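Local coordinates for putative sugar binding protein (PDB 3KNZ) that is of uncertain function but probably binds a phosphosugar or related carbohydrate derivative through its SIS domains, as in relatives of glucosamine-6-phosphate synthase, at residues A[30-44]-A[140-152]. Residues are numbered along the deposited sequence; the frame is centred on the assembly and turned at random.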
loop_
_atom_site.group_PDB
_atom_site.type_symbol
_atom_site.label_atom_id
_atom_site.label_comp_id
_atom_site.label_asym_id
_atom_site.label_seq_id
_atom_site.Cartn_x
_atom_site.Cartn_y
_atom_site.Cartn_z
HETATM N N MSE A 30 -23.078 -19.962 1.230
HETATM C CA MSE A 30 -22.058 -19.827 2.268
HETATM C C MSE A 30 -22.631 -19.397 3.611
HETATM O O MSE A 30 -22.084 -19.756 4.652
HETATM C CB MSE A 30 -20.960 -18.856 1.832
HETATM C CG MSE A 30 -20.062 -19.410 0.748
HETATM SE SE MSE A 30 -18.621 -18.204 0.312
HETATM C CE MSE A 30 -17.731 -18.097 2.038
ATOM N N LEU A 31 -23.725 -18.635 3.585
ATOM C CA LEU A 31 -24.366 -18.174 4.816
ATOM C C LEU A 31 -24.980 -19.308 5.629
ATOM O O LEU A 31 -25.087 -19.209 6.848
ATOM C CB LEU A 31 -25.482 -17.174 4.510
ATOM C CG LEU A 31 -25.086 -15.854 3.864
ATOM C CD1 LEU A 31 -26.331 -14.995 3.665
ATOM C CD2 LEU A 31 -24.062 -15.151 4.733
ATOM N N THR A 32 -25.385 -20.381 4.960
ATOM C CA THR A 32 -26.052 -21.488 5.635
ATOM C C THR A 32 -25.116 -22.660 5.954
ATOM O O THR A 32 -25.548 -23.650 6.540
ATOM C CB THR A 32 -27.235 -21.992 4.785
ATOM O OG1 THR A 32 -26.741 -22.646 3.608
ATOM C CG2 THR A 32 -28.132 -20.814 4.378
ATOM N N GLN A 33 -23.841 -22.549 5.576
ATOM C CA GLN A 33 -22.865 -23.611 5.844
ATOM C C GLN A 33 -22.354 -23.546 7.280
ATOM O O GLN A 33 -22.091 -22.459 7.800
ATOM C CB GLN A 33 -21.655 -23.496 4.907
ATOM C CG GLN A 33 -21.933 -23.738 3.423
ATOM C CD GLN A 33 -20.699 -23.505 2.543
ATOM O OE1 GLN A 33 -19.624 -23.151 3.032
ATOM N NE2 GLN A 33 -20.855 -23.704 1.242
ATOM N N THR A 34 -22.225 -24.704 7.923
ATOM C CA THR A 34 -21.640 -24.766 9.259
ATOM C C THR A 34 -20.140 -24.785 9.020
ATOM O O THR A 34 -19.619 -25.640 8.299
ATOM C CB THR A 34 -22.035 -26.025 10.031
ATOM O OG1 THR A 34 -21.588 -27.174 9.304
ATOM C CG2 THR A 34 -23.551 -26.084 10.237
ATOM N N ARG A 35 -19.442 -23.837 9.618
ATOM C CA ARG A 35 -18.021 -23.701 9.389
ATOM C C ARG A 35 -17.240 -24.040 10.645
ATOM O O ARG A 35 -16.785 -23.148 11.357
ATOM C CB ARG A 35 -17.743 -22.267 8.944
ATOM C CG ARG A 35 -18.468 -21.872 7.658
ATOM C CD ARG A 35 -17.900 -22.611 6.460
ATOM N NE ARG A 35 -16.456 -22.393 6.367
ATOM C CZ ARG A 35 -15.869 -21.425 5.665
ATOM N NH1 ARG A 35 -16.585 -20.567 4.948
ATOM N NH2 ARG A 35 -14.547 -21.326 5.670
ATOM N N GLU A 36 -17.090 -25.332 10.923
ATOM C CA GLU A 36 -16.335 -25.759 12.096
ATOM C C GLU A 36 -14.907 -25.240 12.013
ATOM O O GLU A 36 -14.296 -24.921 13.037
ATOM C CB GLU A 36 -16.338 -27.284 12.247
ATOM C CG GLU A 36 -17.726 -27.911 12.444
ATOM C CD GLU A 36 -18.493 -27.381 13.668
ATOM O OE1 GLU A 36 -18.276 -26.224 14.090
ATOM O OE2 GLU A 36 -19.348 -28.127 14.195
ATOM N N ASP A 37 -14.384 -25.145 10.791
ATOM C CA ASP A 37 -13.030 -24.649 10.593
ATOM C C ASP A 37 -12.918 -23.222 11.117
ATOM O O ASP A 37 -11.976 -22.904 11.846
ATOM C CB ASP A 37 -12.593 -24.750 9.126
ATOM C CG ASP A 37 -13.536 -24.047 8.177
ATOM O OD1 ASP A 37 -14.723 -23.873 8.529
ATOM O OD2 ASP A 37 -13.093 -23.688 7.064
ATOM N N LEU A 38 -13.880 -22.370 10.780
ATOM C CA LEU A 38 -13.867 -21.000 11.282
ATOM C C LEU A 38 -13.971 -20.992 12.805
ATOM O O LEU A 38 -13.266 -20.233 13.477
ATOM C CB LEU A 38 -14.999 -20.173 10.679
ATOM C CG LEU A 38 -14.924 -19.936 9.171
ATOM C CD1 LEU A 38 -16.125 -19.118 8.726
ATOM C CD2 LEU A 38 -13.627 -19.248 8.783
ATOM N N TRP A 39 -14.840 -21.841 13.347
ATOM C CA TRP A 39 -15.000 -21.924 14.794
ATOM C C TRP A 39 -13.732 -22.399 15.506
ATOM O O TRP A 39 -13.355 -21.822 16.525
ATOM C CB TRP A 39 -16.222 -22.771 15.167
ATOM C CG TRP A 39 -17.496 -22.017 14.909
ATOM C CD1 TRP A 39 -18.269 -22.056 13.776
ATOM C CD2 TRP A 39 -18.116 -21.065 15.784
ATOM N NE1 TRP A 39 -19.342 -21.202 13.905
ATOM C CE2 TRP A 39 -19.270 -20.579 15.125
ATOM C CE3 TRP A 39 -17.815 -20.584 17.065
ATOM C CZ2 TRP A 39 -20.124 -19.637 15.708
ATOM C CZ3 TRP A 39 -18.659 -19.649 17.641
ATOM C CH2 TRP A 39 -19.801 -19.186 16.964
ATOM N N ARG A 40 -13.063 -23.423 14.981
ATOM C CA ARG A 40 -11.816 -23.887 15.602
ATOM C C ARG A 40 -10.812 -22.749 15.675
ATOM O O ARG A 40 -10.153 -22.560 16.694
ATOM C CB ARG A 40 -11.202 -25.065 14.847
ATOM C CG ARG A 40 -11.931 -26.382 15.051
ATOM C CD ARG A 40 -11.166 -27.550 14.440
ATOM N NE ARG A 40 -11.027 -27.414 12.990
ATOM C CZ ARG A 40 -11.941 -27.805 12.101
ATOM N NH1 ARG A 40 -13.086 -28.364 12.495
ATOM N NH2 ARG A 40 -11.709 -27.632 10.808
ATOM N N ALA A 41 -10.702 -21.996 14.584
ATOM C CA ALA A 41 -9.797 -20.846 14.518
ATOM C C ALA A 41 -10.227 -19.775 15.520
ATOM O O ALA A 41 -9.389 -19.146 16.163
ATOM C CB ALA A 41 -9.754 -20.274 13.099
ATOM N N ALA A 42 -11.533 -19.565 15.652
ATOM C CA ALA A 42 -12.049 -18.589 16.603
ATOM C C ALA A 42 -11.738 -19.035 18.034
ATOM O O ALA A 42 -11.356 -18.225 18.880
ATOM C CB ALA A 42 -13.539 -18.398 16.408
ATOM N N GLN A 43 -11.894 -20.328 18.300
ATOM C CA GLN A 43 -11.601 -20.879 19.623
ATOM C C GLN A 43 -10.113 -20.757 19.945
ATOM O O GLN A 43 -9.742 -20.301 21.027
ATOM C CB GLN A 43 -12.023 -22.344 19.705
ATOM C CG GLN A 43 -11.625 -23.029 21.013
ATOM C CD GLN A 43 -11.904 -24.525 20.997
ATOM O OE1 GLN A 43 -12.632 -25.024 20.134
ATOM N NE2 GLN A 43 -11.321 -25.251 21.950
ATOM N N ALA A 44 -9.271 -21.163 18.996
ATOM C CA ALA A 44 -7.818 -21.120 19.168
ATOM C C ALA A 44 -7.306 -19.698 19.402
ATOM O O ALA A 44 -6.375 -19.473 20.178
ATOM C CB ALA A 44 -7.135 -21.728 17.954
ATOM N N ARG A 140 0.280 -25.819 3.906
ATOM C CA ARG A 140 1.493 -26.383 4.499
ATOM C C ARG A 140 1.997 -25.661 5.738
ATOM O O ARG A 140 2.661 -26.256 6.580
ATOM C CB ARG A 140 2.640 -26.323 3.496
ATOM C CG ARG A 140 2.631 -27.356 2.388
ATOM C CD ARG A 140 4.041 -27.412 1.831
ATOM N NE ARG A 140 4.984 -27.645 2.929
ATOM C CZ ARG A 140 6.289 -27.391 2.888
ATOM N NH1 ARG A 140 6.847 -26.879 1.799
ATOM N NH2 ARG A 140 7.038 -27.641 3.955
ATOM N N ALA A 141 1.733 -24.367 5.819
ATOM C CA ALA A 141 2.210 -23.576 6.927
ATOM C C ALA A 141 1.043 -23.039 7.721
ATOM O O ALA A 141 1.162 -22.010 8.379
ATOM C CB ALA A 141 3.052 -22.434 6.403
ATOM N N ALA A 142 -0.080 -23.741 7.671
ATOM C CA ALA A 142 -1.288 -23.281 8.334
ATOM C C ALA A 142 -1.682 -24.130 9.535
ATOM O O ALA A 142 -1.846 -25.343 9.420
ATOM C CB ALA A 142 -2.429 -23.254 7.336
ATOM N N ASP A 143 -1.834 -23.491 10.691
ATOM C CA ASP A 143 -2.336 -24.173 11.876
ATOM C C ASP A 143 -3.826 -24.437 11.681
ATOM O O ASP A 143 -4.386 -25.351 12.269
ATOM C CB ASP A 143 -2.160 -23.297 13.112
ATOM C CG ASP A 143 -0.719 -22.986 13.401
ATOM O OD1 ASP A 143 0.106 -23.920 13.357
ATOM O OD2 ASP A 143 -0.417 -21.809 13.686
ATOM N N TYR A 144 -4.470 -23.598 10.870
ATOM C CA TYR A 144 -5.900 -23.720 10.604
ATOM C C TYR A 144 -6.236 -23.448 9.138
ATOM O O TYR A 144 -6.119 -22.321 8.668
ATOM C CB TYR A 144 -6.682 -22.780 11.532
ATOM C CG TYR A 144 -6.427 -23.099 12.983
ATOM C CD1 TYR A 144 -7.153 -24.093 13.633
ATOM C CD2 TYR A 144 -5.423 -22.447 13.694
ATOM C CE1 TYR A 144 -6.903 -24.410 14.953
ATOM C CE2 TYR A 144 -5.164 -22.759 15.021
ATOM C CZ TYR A 144 -5.911 -23.739 15.646
ATOM O OH TYR A 144 -5.666 -24.053 16.965
ATOM N N ILE A 145 -6.635 -24.492 8.415
ATOM C CA ILE A 145 -7.009 -24.338 7.019
ATOM C C ILE A 145 -8.435 -23.796 6.943
ATOM O O ILE A 145 -9.389 -24.515 7.242
ATOM C CB ILE A 145 -6.937 -25.666 6.241
ATOM C CG1 ILE A 145 -5.510 -26.212 6.194
ATOM C CG2 ILE A 145 -7.427 -25.477 4.819
ATOM C CD1 ILE A 145 -5.025 -26.818 7.485
ATOM N N LEU A 146 -8.570 -22.532 6.541
ATOM C CA LEU A 146 -9.882 -21.873 6.412
ATOM C C LEU A 146 -10.267 -21.699 4.929
ATOM O O LEU A 146 -10.771 -20.652 4.509
ATOM C CB LEU A 146 -9.847 -20.510 7.116
ATOM C CG LEU A 146 -9.263 -20.486 8.540
ATOM C CD1 LEU A 146 -9.330 -19.070 9.126
ATOM C CD2 LEU A 146 -9.967 -21.498 9.452
ATOM N N THR A 147 -10.033 -22.742 4.142
ATOM C CA THR A 147 -10.290 -22.706 2.712
ATOM C C THR A 147 -11.572 -21.974 2.347
ATOM O O THR A 147 -12.593 -22.135 3.003
ATOM C CB THR A 147 -10.396 -24.140 2.138
ATOM O OG1 THR A 147 -9.291 -24.933 2.593
ATOM C CG2 THR A 147 -10.427 -24.117 0.604
ATOM N N VAL A 148 -11.499 -21.158 1.296
ATOM C CA VAL A 148 -12.672 -20.486 0.751
ATOM C C VAL A 148 -13.408 -21.572 -0.057
ATOM O O VAL A 148 -12.829 -22.154 -0.981
ATOM C CB VAL A 148 -12.290 -19.295 -0.174
ATOM C CG1 VAL A 148 -13.542 -18.619 -0.739
ATOM C CG2 VAL A 148 -11.425 -18.276 0.574
ATOM N N PRO A 149 -14.671 -21.866 0.308
ATOM C CA PRO A 149 -15.471 -22.926 -0.323
ATOM C C PRO A 149 -15.938 -22.609 -1.743
ATOM O O PRO A 149 -17.068 -22.159 -1.939
ATOM C CB PRO A 149 -16.672 -23.066 0.621
ATOM C CG PRO A 149 -16.800 -21.743 1.282
ATOM C CD PRO A 149 -15.416 -21.169 1.373
ATOM N N CYS A 150 -15.086 -22.892 -2.724
ATOM C CA CYS A 150 -15.390 -22.580 -4.118
ATOM C C CYS A 150 -15.776 -23.764 -4.999
ATOM O O CYS A 150 -16.253 -23.555 -6.106
ATOM C CB CYS A 150 -14.228 -21.805 -4.735
ATOM S SG CYS A 150 -14.032 -20.163 -3.988
ATOM N N GLY A 151 -15.562 -24.995 -4.537
ATOM C CA GLY A 151 -16.001 -26.176 -5.295
ATOM C C GLY A 151 -15.039 -26.918 -6.218
ATOM O O GLY A 151 -14.993 -28.148 -6.197
ATOM N N GLU A 152 -14.305 -26.201 -7.064
ATOM C CA GLU A 152 -13.373 -26.849 -7.997
ATOM C C GLU A 152 -12.118 -26.010 -8.214
ATOM O O GLU A 152 -11.176 -26.452 -8.876
ATOM C CB GLU A 152 -14.046 -27.121 -9.351
ATOM C CG GLU A 152 -15.173 -28.142 -9.320
ATOM C CD GLU A 152 -15.736 -28.431 -10.702
HETATM O O HOH W 1 -13.775 -24.214 4.483
HETATM O O HOH W 2 -11.140 -25.966 5.723
#
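Tyr-144, Leu-146 and Pro-149 make the apolar part of this contact, meeting residues 30-44 at successive points along the chain. The phenol of Tyr-144 lies along helix 36-47: CA of Ala-41 stands over one face of the ring, offset toward its rim. Leu-146 turns its isobutyl group to the same helix, CD2 lying 3.9 Å from Ala-41 CB and CD1 4.3 Å from Leu-38 CD2. At the other end the pyrrolidine of Pro-149, centre of an inverse gamma turn, is met by the selenomethionine Met-30 of helix 15-32, whose chain crosses it at about a right angle and, bent at chi3 (60°), brings CE to 3.8 Å from Pro-149 CG. Through Tyr-144 and Leu-146 the apolar packing joins helix 36-47 to a five-stranded parallel sheet, strand order 2-1-3-4-5, in the alpha/beta SIS domain; the short, weakly bonded strand 144-145 forms one edge, next to 126-131. Polar links across the contact run through water. One water lies between Asp-37 OD2 and Thr-147 O, and a second is close to Ile-145 O (2.7 Å) but a long 3.3 Å from Asp-37 OD2. Within 30-44, Arg-35 NE and NH2 grip Asp-37 OD1 and OD2 side-on in a salt bridge, both at 3.1 Å, with Leu-38 CD1 over the centre of one guanidinium face. Asn-168 of helix 161-179 bonds both Arg-35 NH1 and Leu-146 O.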